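Local coordinates for DNA repair protein XRCC1 (Homo sapiens, PDB 3K77) that acts as a scaffold in DNA single-strand break repair, assembling repair complexes and binding poly-ADP-ribose chains, the chain here being its N-terminal domain, at residues 2-7 / 47-52; 12-17 / 41-46; 36-41 / 139-144; 72-77 / 124-129; 83-88 / 118-123. One frame throughout, in Å; residues are numbered along the deposited sequence.

Interaction 1: residues 2-7 / 47-52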
# COMPACT_ATOMS: atom_id res chain seq x y z
N PRO A 2 -18.13 -2.07 -3.66
CA PRO A 2 -17.78 -1.12 -4.71
C PRO A 2 -16.34 -0.64 -4.56
O PRO A 2 -15.91 -0.36 -3.45
CB PRO A 2 -18.74 0.04 -4.45
CG PRO A 2 -19.90 -0.60 -3.79
CD PRO A 2 -19.35 -1.69 -2.94
N GLU A 3 -15.61 -0.54 -5.66
CA GLU A 3 -14.25 -0.04 -5.62
C GLU A 3 -14.23 1.41 -5.14
O GLU A 3 -14.98 2.25 -5.64
CB GLU A 3 -13.56 -0.14 -6.99
CG GLU A 3 -12.05 -0.44 -6.91
CD GLU A 3 -11.28 -0.03 -8.15
OE1 GLU A 3 -10.98 1.17 -8.31
OE2 GLU A 3 -10.95 -0.91 -8.97
N ILE A 4 -13.39 1.68 -4.16
CA ILE A 4 -13.19 3.03 -3.66
C ILE A 4 -12.31 3.85 -4.61
O ILE A 4 -11.29 3.36 -5.12
CB ILE A 4 -12.56 3.02 -2.25
CG1 ILE A 4 -13.54 2.41 -1.24
CG2 ILE A 4 -12.18 4.42 -1.80
CD1 ILE A 4 -13.04 2.44 0.21
N ARG A 5 -12.70 5.09 -4.83
CA ARG A 5 -11.98 5.97 -5.73
C ARG A 5 -10.95 6.80 -4.97
O ARG A 5 -11.25 7.34 -3.91
CB ARG A 5 -12.97 6.87 -6.45
CG ARG A 5 -14.27 6.19 -6.86
CD ARG A 5 -14.71 6.67 -8.22
NE ARG A 5 -13.65 6.47 -9.21
CZ ARG A 5 -13.49 7.22 -10.30
NH1 ARG A 5 -14.32 8.24 -10.54
NH2 ARG A 5 -12.50 6.97 -11.14
N LEU A 6 -9.75 6.90 -5.54
CA LEU A 6 -8.64 7.64 -4.92
C LEU A 6 -8.40 8.97 -5.64
O LEU A 6 -8.22 9.01 -6.85
CB LEU A 6 -7.35 6.80 -4.95
CG LEU A 6 -7.50 5.37 -4.44
CD1 LEU A 6 -6.29 4.56 -4.84
CD2 LEU A 6 -7.70 5.34 -2.92
N ARG A 7 -8.38 10.05 -4.87
CA ARG A 7 -8.28 11.39 -5.42
C ARG A 7 -6.84 11.77 -5.80
O ARG A 7 -6.56 12.08 -6.97
CB ARG A 7 -8.86 12.39 -4.41
CG ARG A 7 -8.68 13.86 -4.76
CD ARG A 7 -9.11 14.70 -3.57
NE ARG A 7 -8.58 16.06 -3.60
CZ ARG A 7 -9.33 17.16 -3.63
NH1 ARG A 7 -10.65 17.07 -3.63
NH2 ARG A 7 -8.76 18.36 -3.65
N LEU A 47 -2.38 7.97 0.30
CA LEU A 47 -3.36 8.28 -0.74
C LEU A 47 -4.61 8.90 -0.13
O LEU A 47 -5.09 8.44 0.90
CB LEU A 47 -3.71 7.03 -1.54
CG LEU A 47 -2.50 6.33 -2.15
CD1 LEU A 47 -2.90 4.99 -2.74
CD2 LEU A 47 -1.82 7.23 -3.19
N GLN A 48 -5.12 9.94 -0.79
CA GLN A 48 -6.36 10.60 -0.37
C GLN A 48 -7.56 10.03 -1.13
O GLN A 48 -7.58 10.05 -2.37
CB GLN A 48 -6.26 12.11 -0.60
CG GLN A 48 -7.57 12.89 -0.44
CD GLN A 48 -8.08 12.93 1.00
OE1 GLN A 48 -7.37 13.38 1.91
NE2 GLN A 48 -9.31 12.47 1.20
N LEU A 49 -8.55 9.52 -0.40
CA LEU A 49 -9.80 9.07 -1.00
C LEU A 49 -10.67 10.26 -1.42
O LEU A 49 -10.57 11.34 -0.84
CB LEU A 49 -10.61 8.20 -0.03
CG LEU A 49 -9.92 7.16 0.86
CD1 LEU A 49 -10.96 6.20 1.42
CD2 LEU A 49 -8.84 6.39 0.13
N GLU A 50 -11.51 10.07 -2.43
CA GLU A 50 -12.37 11.15 -2.90
C GLU A 50 -13.36 11.56 -1.83
O GLU A 50 -13.67 12.73 -1.67
CB GLU A 50 -13.08 10.78 -4.21
CG GLU A 50 -12.21 10.95 -5.43
CD GLU A 50 -12.90 10.48 -6.69
OE1 GLU A 50 -12.20 10.31 -7.71
OE2 GLU A 50 -14.13 10.28 -6.65
N LYS A 51 -13.86 10.56 -1.09
CA LYS A 51 -14.76 10.79 0.04
C LYS A 51 -14.37 9.89 1.19
O LYS A 51 -13.63 8.92 1.01
CB LYS A 51 -16.22 10.54 -0.35
CG LYS A 51 -16.41 9.79 -1.65
CD LYS A 51 -17.48 8.70 -1.55
CE LYS A 51 -18.60 9.05 -0.57
NZ LYS A 51 -19.62 7.96 -0.53
N GLU A 52 -14.85 10.21 2.38
CA GLU A 52 -14.63 9.36 3.53
C GLU A 52 -15.44 8.08 3.35
O GLU A 52 -16.62 8.14 3.02
CB GLU A 52 -15.05 10.07 4.81
CG GLU A 52 -14.14 9.81 5.99
CD GLU A 52 -14.67 10.38 7.27
OE1 GLU A 52 -15.91 10.46 7.41
OE2 GLU A 52 -13.85 10.74 8.15

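Interaction 2: residues 12-17 / 41-46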
# COMPACT_ATOMS: atom_id res chain seq x y z
N CYS A 12 4.73 10.78 -0.29
CA CYS A 12 5.41 9.59 -0.76
C CYS A 12 6.84 9.69 -0.28
O CYS A 12 7.48 10.72 -0.49
CB CYS A 12 5.39 9.53 -2.28
SG CYS A 12 6.23 8.09 -2.99
N SER A 13 7.33 8.65 0.38
CA SER A 13 8.68 8.66 0.94
C SER A 13 9.76 8.49 -0.13
O SER A 13 10.90 8.90 0.05
CB SER A 13 8.83 7.57 2.02
OG SER A 13 9.09 6.30 1.44
N SER A 14 9.38 7.87 -1.24
CA SER A 14 10.32 7.57 -2.31
C SER A 14 9.57 7.05 -3.53
O SER A 14 8.69 6.19 -3.41
CB SER A 14 11.34 6.51 -1.86
OG SER A 14 12.14 6.07 -2.95
N GLN A 15 9.93 7.56 -4.70
CA GLN A 15 9.28 7.12 -5.94
C GLN A 15 10.16 7.33 -7.15
O GLN A 15 11.05 8.19 -7.15
CB GLN A 15 7.96 7.85 -6.15
CG GLN A 15 8.12 9.29 -6.57
CD GLN A 15 6.79 9.99 -6.74
OE1 GLN A 15 5.74 9.34 -6.82
NE2 GLN A 15 6.82 11.32 -6.80
N ASP A 16 9.89 6.52 -8.17
CA ASP A 16 10.61 6.54 -9.44
C ASP A 16 10.01 7.57 -10.39
O ASP A 16 8.86 7.99 -10.21
CB ASP A 16 10.52 5.16 -10.08
CG ASP A 16 11.52 4.95 -11.17
OD1 ASP A 16 11.09 4.71 -12.31
OD2 ASP A 16 12.74 5.03 -10.89
N SER A 17 10.78 7.97 -11.41
CA SER A 17 10.30 8.99 -12.35
C SER A 17 9.21 8.43 -13.27
O SER A 17 8.28 9.14 -13.68
CB SER A 17 11.45 9.57 -13.19
OG SER A 17 12.38 8.57 -13.54
N LYS A 41 15.26 0.41 2.75
CA LYS A 41 14.69 -0.73 3.46
C LYS A 41 13.17 -0.70 3.51
O LYS A 41 12.53 -1.75 3.52
CB LYS A 41 15.29 -0.89 4.86
CG LYS A 41 16.47 -1.86 4.92
CD LYS A 41 16.80 -2.28 6.35
CE LYS A 41 15.74 -3.19 6.95
NZ LYS A 41 14.50 -2.45 7.31
N THR A 42 12.60 0.50 3.55
CA THR A 42 11.15 0.66 3.47
C THR A 42 10.78 1.96 2.76
O THR A 42 11.56 2.91 2.72
CB THR A 42 10.45 0.62 4.87
OG1 THR A 42 10.62 1.88 5.52
CG2 THR A 42 11.03 -0.48 5.74
N ILE A 43 9.58 1.98 2.18
CA ILE A 43 9.07 3.13 1.45
C ILE A 43 7.58 3.29 1.73
O ILE A 43 6.93 2.34 2.18
CB ILE A 43 9.32 3.00 -0.06
CG1 ILE A 43 8.49 1.85 -0.64
CG2 ILE A 43 10.81 2.81 -0.35
CD1 ILE A 43 8.71 1.61 -2.11
N SER A 44 7.03 4.47 1.44
CA SER A 44 5.69 4.82 1.90
C SER A 44 4.94 5.80 0.98
O SER A 44 5.54 6.67 0.35
CB SER A 44 5.78 5.39 3.32
OG SER A 44 4.51 5.46 3.92
N VAL A 45 3.61 5.64 0.93
CA VAL A 45 2.73 6.61 0.26
C VAL A 45 1.43 6.78 1.03
O VAL A 45 0.89 5.82 1.57
CB VAL A 45 2.35 6.22 -1.19
CG1 VAL A 45 3.55 6.26 -2.10
CG2 VAL A 45 1.70 4.88 -1.22
N VAL A 46 0.96 8.01 1.10
CA VAL A 46 -0.36 8.28 1.62
C VAL A 46 -1.26 8.68 0.46
O VAL A 46 -0.94 9.60 -0.29
CB VAL A 46 -0.32 9.37 2.68
CG1 VAL A 46 -1.73 9.68 3.17
CG2 VAL A 46 0.60 8.94 3.81
O HOH W 1 11.79 6.04 2.24

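Interaction 3: residues 36-41 / 139-144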
# COMPACT_ATOMS: atom_id res chain seq x y z
N ALA A 36 12.65 5.27 -5.64
CA ALA A 36 13.53 6.04 -6.50
C ALA A 36 14.82 5.27 -6.64
O ALA A 36 15.48 5.33 -7.67
CB ALA A 36 13.79 7.40 -5.90
N LYS A 37 15.16 4.53 -5.59
CA LYS A 37 16.44 3.85 -5.54
C LYS A 37 16.39 2.44 -4.93
O LYS A 37 15.50 2.11 -4.14
CB LYS A 37 17.48 4.71 -4.80
CG LYS A 37 18.23 5.63 -5.72
CD LYS A 37 18.41 4.95 -7.07
CE LYS A 37 18.82 5.91 -8.14
NZ LYS A 37 20.24 6.26 -7.98
N ALA A 38 17.35 1.63 -5.33
CA ALA A 38 17.56 0.32 -4.74
C ALA A 38 18.13 0.53 -3.35
O ALA A 38 18.83 1.51 -3.11
CB ALA A 38 18.53 -0.49 -5.58
N GLY A 39 17.81 -0.37 -2.44
CA GLY A 39 18.43 -0.36 -1.12
C GLY A 39 17.76 0.47 -0.03
O GLY A 39 18.31 0.59 1.06
N GLU A 40 16.60 1.05 -0.32
CA GLU A 40 15.78 1.68 0.73
C GLU A 40 15.00 0.59 1.46
O GLU A 40 14.16 -0.08 0.85
CB GLU A 40 14.82 2.72 0.15
CG GLU A 40 15.52 3.91 -0.52
CD GLU A 40 14.64 5.15 -0.54
OE1 GLU A 40 14.57 5.82 -1.60
OE2 GLU A 40 14.03 5.48 0.51
N LYS A 41 15.26 0.41 2.75
CA LYS A 41 14.69 -0.73 3.46
C LYS A 41 13.17 -0.70 3.51
O LYS A 41 12.53 -1.75 3.52
CB LYS A 41 15.29 -0.89 4.86
CG LYS A 41 16.47 -1.86 4.92
CD LYS A 41 16.80 -2.28 6.35
CE LYS A 41 15.74 -3.19 6.95
NZ LYS A 41 14.50 -2.45 7.31
N ASP A 139 19.40 -5.07 -3.63
CA ASP A 139 19.83 -5.14 -5.03
C ASP A 139 18.97 -4.36 -6.03
O ASP A 139 19.45 -3.93 -7.08
CB ASP A 139 19.91 -6.60 -5.48
CG ASP A 139 20.67 -7.49 -4.50
OD1 ASP A 139 21.65 -7.00 -3.88
OD2 ASP A 139 20.28 -8.67 -4.36
N SER A 140 17.69 -4.18 -5.70
CA SER A 140 16.76 -3.59 -6.66
C SER A 140 15.74 -2.66 -6.01
O SER A 140 15.44 -2.79 -4.82
CB SER A 140 16.01 -4.69 -7.41
OG SER A 140 16.90 -5.66 -7.94
N PRO A 141 15.22 -1.72 -6.81
CA PRO A 141 14.04 -0.95 -6.40
C PRO A 141 12.85 -1.89 -6.26
O PRO A 141 12.77 -2.90 -6.98
CB PRO A 141 13.83 0.01 -7.58
CG PRO A 141 15.18 0.15 -8.19
CD PRO A 141 15.81 -1.21 -8.05
N PHE A 142 11.95 -1.58 -5.34
CA PHE A 142 10.80 -2.43 -5.08
C PHE A 142 9.61 -1.52 -4.84
O PHE A 142 9.78 -0.31 -4.69
CB PHE A 142 11.06 -3.31 -3.86
CG PHE A 142 11.14 -2.55 -2.57
CD1 PHE A 142 10.01 -2.33 -1.81
CD2 PHE A 142 12.34 -2.04 -2.12
CE1 PHE A 142 10.09 -1.61 -0.61
CE2 PHE A 142 12.42 -1.33 -0.94
CZ PHE A 142 11.30 -1.12 -0.18
N GLY A 143 8.41 -2.10 -4.82
CA GLY A 143 7.20 -1.34 -4.55
C GLY A 143 5.94 -2.16 -4.74
O GLY A 143 5.87 -3.33 -4.35
N LEU A 144 4.93 -1.54 -5.33
CA LEU A 144 3.67 -2.22 -5.60
C LEU A 144 3.34 -2.11 -7.07
O LEU A 144 3.79 -1.17 -7.75
CB LEU A 144 2.52 -1.61 -4.77
CG LEU A 144 2.45 -1.88 -3.27
CD1 LEU A 144 1.23 -1.22 -2.67
CD2 LEU A 144 2.45 -3.37 -2.97

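Interaction 4: residues 72-77 / 124-129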
# COMPACT_ATOMS: atom_id res chain seq x y z
N VAL A 72 -4.73 3.41 8.09
CA VAL A 72 -5.82 4.28 7.69
C VAL A 72 -5.85 5.52 8.58
O VAL A 72 -5.55 5.45 9.76
CB VAL A 72 -7.15 3.55 7.81
CG1 VAL A 72 -7.40 2.69 6.59
CG2 VAL A 72 -7.16 2.71 9.08
N GLY A 73 -6.22 6.65 8.00
CA GLY A 73 -6.21 7.89 8.75
C GLY A 73 -7.23 8.87 8.22
O GLY A 73 -8.00 8.56 7.32
N SER A 74 -7.22 10.07 8.78
CA SER A 74 -8.16 11.10 8.38
C SER A 74 -7.38 12.34 7.98
O SER A 74 -6.30 12.61 8.51
CB SER A 74 -9.14 11.40 9.52
OG SER A 74 -10.00 12.48 9.18
N SER A 75 -7.91 13.08 7.01
CA SER A 75 -7.30 14.34 6.61
C SER A 75 -7.73 15.41 7.60
O SER A 75 -7.12 16.48 7.67
CB SER A 75 -7.72 14.72 5.18
OG SER A 75 -9.14 14.72 5.03
N ALA A 76 -8.79 15.11 8.35
CA ALA A 76 -9.35 16.03 9.34
C ALA A 76 -8.47 16.15 10.58
O ALA A 76 -8.06 15.15 11.16
CB ALA A 76 -10.75 15.58 9.74
N GLY A 77 -8.20 17.39 10.98
CA GLY A 77 -7.32 17.66 12.10
C GLY A 77 -5.90 17.24 11.79
O GLY A 77 -5.16 16.84 12.68
N ARG A 124 -14.81 4.83 9.37
CA ARG A 124 -14.67 5.45 8.05
C ARG A 124 -13.43 6.33 7.98
O ARG A 124 -13.09 7.01 8.95
CB ARG A 124 -15.90 6.30 7.71
CG ARG A 124 -17.23 5.64 8.02
CD ARG A 124 -18.34 6.30 7.24
NE ARG A 124 -18.60 5.63 5.96
CZ ARG A 124 -19.01 6.27 4.86
NH1 ARG A 124 -19.19 7.58 4.90
NH2 ARG A 124 -19.23 5.60 3.73
N TRP A 125 -12.77 6.32 6.82
CA TRP A 125 -11.54 7.08 6.64
C TRP A 125 -11.51 7.75 5.26
O TRP A 125 -12.31 7.43 4.39
CB TRP A 125 -10.33 6.16 6.78
CG TRP A 125 -10.39 5.23 7.94
CD1 TRP A 125 -10.89 3.97 7.94
CD2 TRP A 125 -9.93 5.48 9.28
NE1 TRP A 125 -10.78 3.41 9.19
CE2 TRP A 125 -10.19 4.32 10.03
CE3 TRP A 125 -9.33 6.57 9.91
CZ2 TRP A 125 -9.87 4.21 11.38
CZ3 TRP A 125 -9.02 6.46 11.25
CH2 TRP A 125 -9.28 5.29 11.97
N ASP A 126 -10.57 8.67 5.07
CA ASP A 126 -10.38 9.31 3.77
C ASP A 126 -8.90 9.38 3.40
O ASP A 126 -8.54 9.91 2.37
CB ASP A 126 -11.05 10.69 3.72
CG ASP A 126 -10.56 11.63 4.80
OD1 ASP A 126 -9.92 11.16 5.76
OD2 ASP A 126 -10.81 12.85 4.69
N ARG A 127 -8.06 8.83 4.26
CA ARG A 127 -6.64 8.75 4.01
C ARG A 127 -6.18 7.29 4.13
O ARG A 127 -6.70 6.53 4.95
CB ARG A 127 -5.87 9.62 5.01
CG ARG A 127 -6.09 11.11 4.85
CD ARG A 127 -5.25 11.66 3.73
NE ARG A 127 -5.05 13.10 3.84
CZ ARG A 127 -4.17 13.67 4.67
NH1 ARG A 127 -3.43 12.93 5.47
NH2 ARG A 127 -4.04 14.99 4.71
N VAL A 128 -5.18 6.92 3.33
CA VAL A 128 -4.69 5.55 3.32
C VAL A 128 -3.17 5.53 3.18
O VAL A 128 -2.61 6.04 2.21
CB VAL A 128 -5.34 4.73 2.18
CG1 VAL A 128 -4.57 3.46 1.95
CG2 VAL A 128 -6.78 4.44 2.48
N LYS A 129 -2.50 4.95 4.17
CA LYS A 129 -1.05 4.85 4.17
C LYS A 129 -0.62 3.42 3.84
O LYS A 129 -1.02 2.47 4.51
CB LYS A 129 -0.48 5.27 5.53
CG LYS A 129 1.03 5.37 5.59
CD LYS A 129 1.48 6.09 6.84
CE LYS A 129 3.00 6.14 6.95
NZ LYS A 129 3.45 6.89 8.16

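Interaction 5: residues 83-88 / 118-123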
# COMPACT_ATOMS: atom_id res chain seq x y z
N ASP A 83 -1.11 9.09 14.20
CA ASP A 83 -2.49 9.38 13.77
C ASP A 83 -3.10 8.27 12.91
O ASP A 83 -4.32 8.10 12.88
CB ASP A 83 -2.53 10.71 13.02
CG ASP A 83 -3.66 11.61 13.48
OD1 ASP A 83 -3.57 12.84 13.25
OD2 ASP A 83 -4.63 11.09 14.08
N TYR A 84 -2.25 7.53 12.20
CA TYR A 84 -2.70 6.40 11.39
C TYR A 84 -2.96 5.14 12.22
O TYR A 84 -2.13 4.73 13.03
CB TYR A 84 -1.73 6.14 10.24
CG TYR A 84 -1.75 7.25 9.22
CD1 TYR A 84 -0.92 8.36 9.35
CD2 TYR A 84 -2.64 7.22 8.15
CE1 TYR A 84 -0.97 9.39 8.43
CE2 TYR A 84 -2.69 8.25 7.22
CZ TYR A 84 -1.85 9.34 7.37
OH TYR A 84 -1.89 10.37 6.46
N GLU A 85 -4.15 4.58 12.04
CA GLU A 85 -4.55 3.30 12.62
C GLU A 85 -4.05 2.22 11.68
O GLU A 85 -3.98 2.45 10.48
CB GLU A 85 -6.07 3.23 12.66
CG GLU A 85 -6.66 2.43 13.79
CD GLU A 85 -7.03 3.30 14.97
OE1 GLU A 85 -8.24 3.51 15.18
OE2 GLU A 85 -6.12 3.80 15.66
N VAL A 86 -3.70 1.05 12.19
CA VAL A 86 -3.38 -0.04 11.28
C VAL A 86 -4.68 -0.72 10.82
O VAL A 86 -5.52 -1.08 11.64
CB VAL A 86 -2.41 -1.08 11.93
CG1 VAL A 86 -2.14 -2.22 10.97
CG2 VAL A 86 -1.11 -0.42 12.35
N LEU A 87 -4.86 -0.85 9.51
CA LEU A 87 -6.01 -1.60 8.97
C LEU A 87 -5.61 -3.03 8.57
O LEU A 87 -6.27 -3.99 8.93
CB LEU A 87 -6.63 -0.85 7.79
CG LEU A 87 -7.87 -1.45 7.10
CD1 LEU A 87 -9.11 -1.34 7.95
CD2 LEU A 87 -8.11 -0.79 5.75
N LEU A 88 -4.53 -3.15 7.81
CA LEU A 88 -3.96 -4.46 7.47
C LEU A 88 -2.59 -4.60 8.07
O LEU A 88 -1.66 -3.92 7.64
CB LEU A 88 -3.84 -4.62 5.96
CG LEU A 88 -3.09 -5.89 5.56
CD1 LEU A 88 -3.89 -7.14 5.94
CD2 LEU A 88 -2.76 -5.87 4.08
N ARG A 118 -10.33 -5.26 12.92
CA ARG A 118 -11.73 -4.85 12.90
C ARG A 118 -12.04 -3.57 13.67
O ARG A 118 -13.07 -2.94 13.42
CB ARG A 118 -12.65 -6.00 13.31
CG ARG A 118 -13.31 -6.65 12.10
CD ARG A 118 -13.74 -8.09 12.35
NE ARG A 118 -12.61 -8.99 12.57
CZ ARG A 118 -12.60 -10.27 12.22
NH1 ARG A 118 -13.66 -10.80 11.62
NH2 ARG A 118 -11.54 -11.03 12.45
N ALA A 119 -11.16 -3.17 14.58
CA ALA A 119 -11.33 -1.88 15.24
C ALA A 119 -11.19 -0.76 14.21
O ALA A 119 -12.05 0.11 14.11
CB ALA A 119 -10.29 -1.72 16.34
N ALA A 120 -10.12 -0.81 13.44
CA ALA A 120 -9.91 0.14 12.36
C ALA A 120 -10.89 -0.08 11.21
O ALA A 120 -11.39 0.88 10.63
CB ALA A 120 -8.47 0.06 11.87
N ALA A 121 -11.16 -1.34 10.89
CA ALA A 121 -12.03 -1.68 9.76
C ALA A 121 -13.49 -1.31 10.02
O ALA A 121 -14.31 -1.28 9.09
CB ALA A 121 -11.90 -3.17 9.42
N GLU A 122 -13.81 -1.01 11.27
CA GLU A 122 -15.17 -0.66 11.67
C GLU A 122 -15.51 0.78 11.28
O GLU A 122 -16.67 1.09 10.99
CB GLU A 122 -15.33 -0.83 13.17
CG GLU A 122 -16.72 -1.27 13.59
CD GLU A 122 -17.04 -2.70 13.18
OE1 GLU A 122 -18.22 -3.00 12.91
OE2 GLU A 122 -16.10 -3.53 13.13
N LYS A 123 -14.49 1.64 11.29
CA LYS A 123 -14.65 3.08 11.07
C LYS A 123 -14.50 3.55 9.60
O LYS A 123 -14.13 2.78 8.71
CB LYS A 123 -13.67 3.85 11.96
CG LYS A 123 -13.60 3.32 13.40
CD LYS A 123 -12.33 3.78 14.10
CE LYS A 123 -12.10 2.98 15.36
NZ LYS A 123 -10.67 2.88 15.73

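Interaction 1: residues 2-7 / 47-52
L6 and L49 form an antiparallel, non-hydrogen-bonded pair, with their CA atoms 4.3 Å apart. The pair lies near the start of strand 6-12 and in the far part of strand 42-49, in the larger antiparallel sheet of the XRCC1 N-terminal domain. Two backbone bonds flank it. E50 N donates to R5 O, and R7 N donates to Q48 O. The ladder ends here: 4-7 and 47-50 run about 100° apart end to end, and the chain turns a corner at E50 and K51.

The side chains of L6 and L49 diverge from the pair, yet their CD2 methyls still meet at 3.4 Å. CD1 of L6 reaches CD1 of L47 at 4.0 Å, and CG2 of I4 touches CD1 of L49 at 3.9 Å. This apolar patch continues onto L25, I55 and V128.

The E50 carboxylate packs against CB of R5, and OE1 of E50 sits over one guanidinium face, 4.1 Å from NH1 of R5. No N-H points at it, so the attraction is of charge alone. R7 and Q48 run side by side. The Q48 amide bends back, and its NE2 gives a nearly straight bond of 2.7 Å to the backbone O of L49, in the carbonyl plane and on a lone pair.

Interaction 2: residues 12-17 / 41-46
S13 grips the edge of strand 42-49 through S44. Its backbone N donates to S44 O at 2.7 Å, from a direction tilted out of the carbonyl plane. Its OG accepts a weak, poorly aligned bond from S44 N at 2.8 Å. Both polar backbone atoms of S44 are therefore met by one residue. The first torsion of S13 (chi1 82°) sets OG between its own backbone N and carbonyl carbon, which places it against S44 N.

The same hydroxyl donates to a water at 2.8 Å, and that water donates to T42 O at 3.2 Å. The water extends the contact one residue further along the strand.

One residue earlier, C12 and V45 form an antiparallel, non-hydrogen-bonded pair. Their side chains share a face of the sheet, where SG of C12 packs on CG1 of V45 at 3.4 Å. CA of C12 also makes a CH...O contact with S44 O. Beyond S13, CB of S14 rests on CG2 of I43 at 4.0 Å.

The second shell fixes these groups. OG of S14 is hydrogen-bonded to E40 OE1 and to A36 N, and the backbone O of S14 bonds to W33 NE1. The W33 side chain packs on C12, I43 and V45. On its other edge the strand bonds to strand 124-133, through pairs such as I43 with C132 and V45 with I130.

This is the end of an antiparallel strand pair. Regular pairing of 6-12 with 42-49 stops at C12, and a serine hydroxyl takes over before the loop leaves the sheet.

Interaction 3: residues 36-41 / 139-144
The F142 ring turns its CE2-CZ edge to the backbone O of E40, which lies in the ring plane. The two are modelled too close, so the exact spacing is doubtful. The first torsion of F142 (chi1 68°) sets CG between the backbone N and the carbonyl carbon, and this brings the ring up to the 36-41 loop. Around it lie S65, C132 and Q134.

The proline ring meets the loop further out. CD of P141 touches CB of A38 at 3.7 Å, and CG of P141 lies 3.9 Å from A38 N. CB of A38 also rests on backbone atom C of S140, at 3.6 Å. No hydrogen bond joins the two segments directly. The backbone of F142 bonds just before the loop, to A35.

With an alanine in place of F142, the ring would be lost, and C132, S65 and Q134 would probably be left without the group they pack on.

S140 has been seen phosphorylated in this protein but carries no phosphate here. The contact is surface loop packing at one end of a two-sheet beta fold. Loop 36-41 crosses from strand 33-34 of the smaller sheet to strand 42-49 of the larger.

Interaction 4: residues 72-77 / 124-129
W125 and D126 reach segment 72-77 through different first torsions. In W125, CG lies anti to the carbonyl carbon (chi1 -45°), and the indole is laid broadside against V72. In D126, CG sits between the backbone N and the carbonyl carbon (chi1 57°), which swings the carboxylate to S75.

V72 CB stands almost directly over the five-membered ring of W125, 3.6 Å from its centroid, in a CH-pi contact. CG2 of V72 lies over the same face, 3.6 Å from CE2 of W125. The backbone O of G73 lies at the ring edge.

The D126 carboxylate holds S75 twice. S75 N donates to D126 OD1 at 3.0 Å, on its syn side but 26° out of the carboxylate plane. S75 OG donates to D126 OD2 from above that plane. S74 OG accepts from A76 N, an ST turn that shapes the same loop.

G73 and R127 form an antiparallel hydrogen-bonded pair, each N donating to the other's O at 3.1 Å. The R127 guanidinium lays one face over CA of S75. Its NE and NH1 make weak bonds to Q48 OE1 and Y84 OH.

A leucine in place of W125 would probably leave V72 without its flat cover and A120 O without the indole N-H it accepts.

That bond ties the indole to helix 118-122. Strand 124-133 lies between strands 42-49 and 67-73, and strand 67-73 pairs in turn with 85-92.

Interaction 5: residues 83-88 / 118-123
E85 and L87 meet A120, A121 and K123 where strand 85-92 passes a weakly bonded helix, 118-122; the nearest CA atoms, of L87 and A120, are 5.5 Å apart. The strand is not regular here. L87 and L88 both face V70 on the neighbouring strand, a classic beta bulge, and the chain turns a corner.

The helix presents small side chains. CB of A120 points into the strand and touches CG of E85 at 3.5 Å. The same methyl lies against the backbone O of V86. L87 has CG anti to its backbone N (chi1 -179°). This carries CD1 to the helix, where it packs on CA of A121 at 3.5 Å and CB of A121 at 3.6 Å. L87 also leans on V72 and I55, so the L87 side chain lies between the helix and the interior of the fold.

The polar contact comes from the end of the helix. K123 stretches out beyond CG and crosses E85 at about a right angle. NZ of K123 meets OE1 of E85 at 2.6 Å in a salt bridge, nearly along the C-O axis of that oxygen. E85 is bent at its second torsion, and its side chain also touches W125. A121 O bonds to Q54 NE2.

The chemistry is therefore of two kinds. The small alanine methyls are consistent with the close approach of helix and strand over an apolar patch. The ion pair closes one border of it, and because K123 is exposed, solvent would probably weaken that pair.

How the interactions relate
Interactions 1 and 4 are adjacent, their centres about 10 Å apart. L47 N bonds to V128 O and L49 N to D126 O, so strand 42-49 is paired on both edges. Interaction 5 lies about 10 Å from interaction 4, centre to centre; V72 N bonds to E85 O. These three contacts gather toward one end of the domain. Interactions 2 and 3 share K41 and lie about 9 Å apart between centres, joined through S14. Interaction 3 is about 26 Å from interactions 1 and 4, centre to centre, and on the opposite side of the chain's centre. Strand 42-49 runs between the two groups, serving interactions 1 and 2. No ligand takes part in these contacts, which are structural packing.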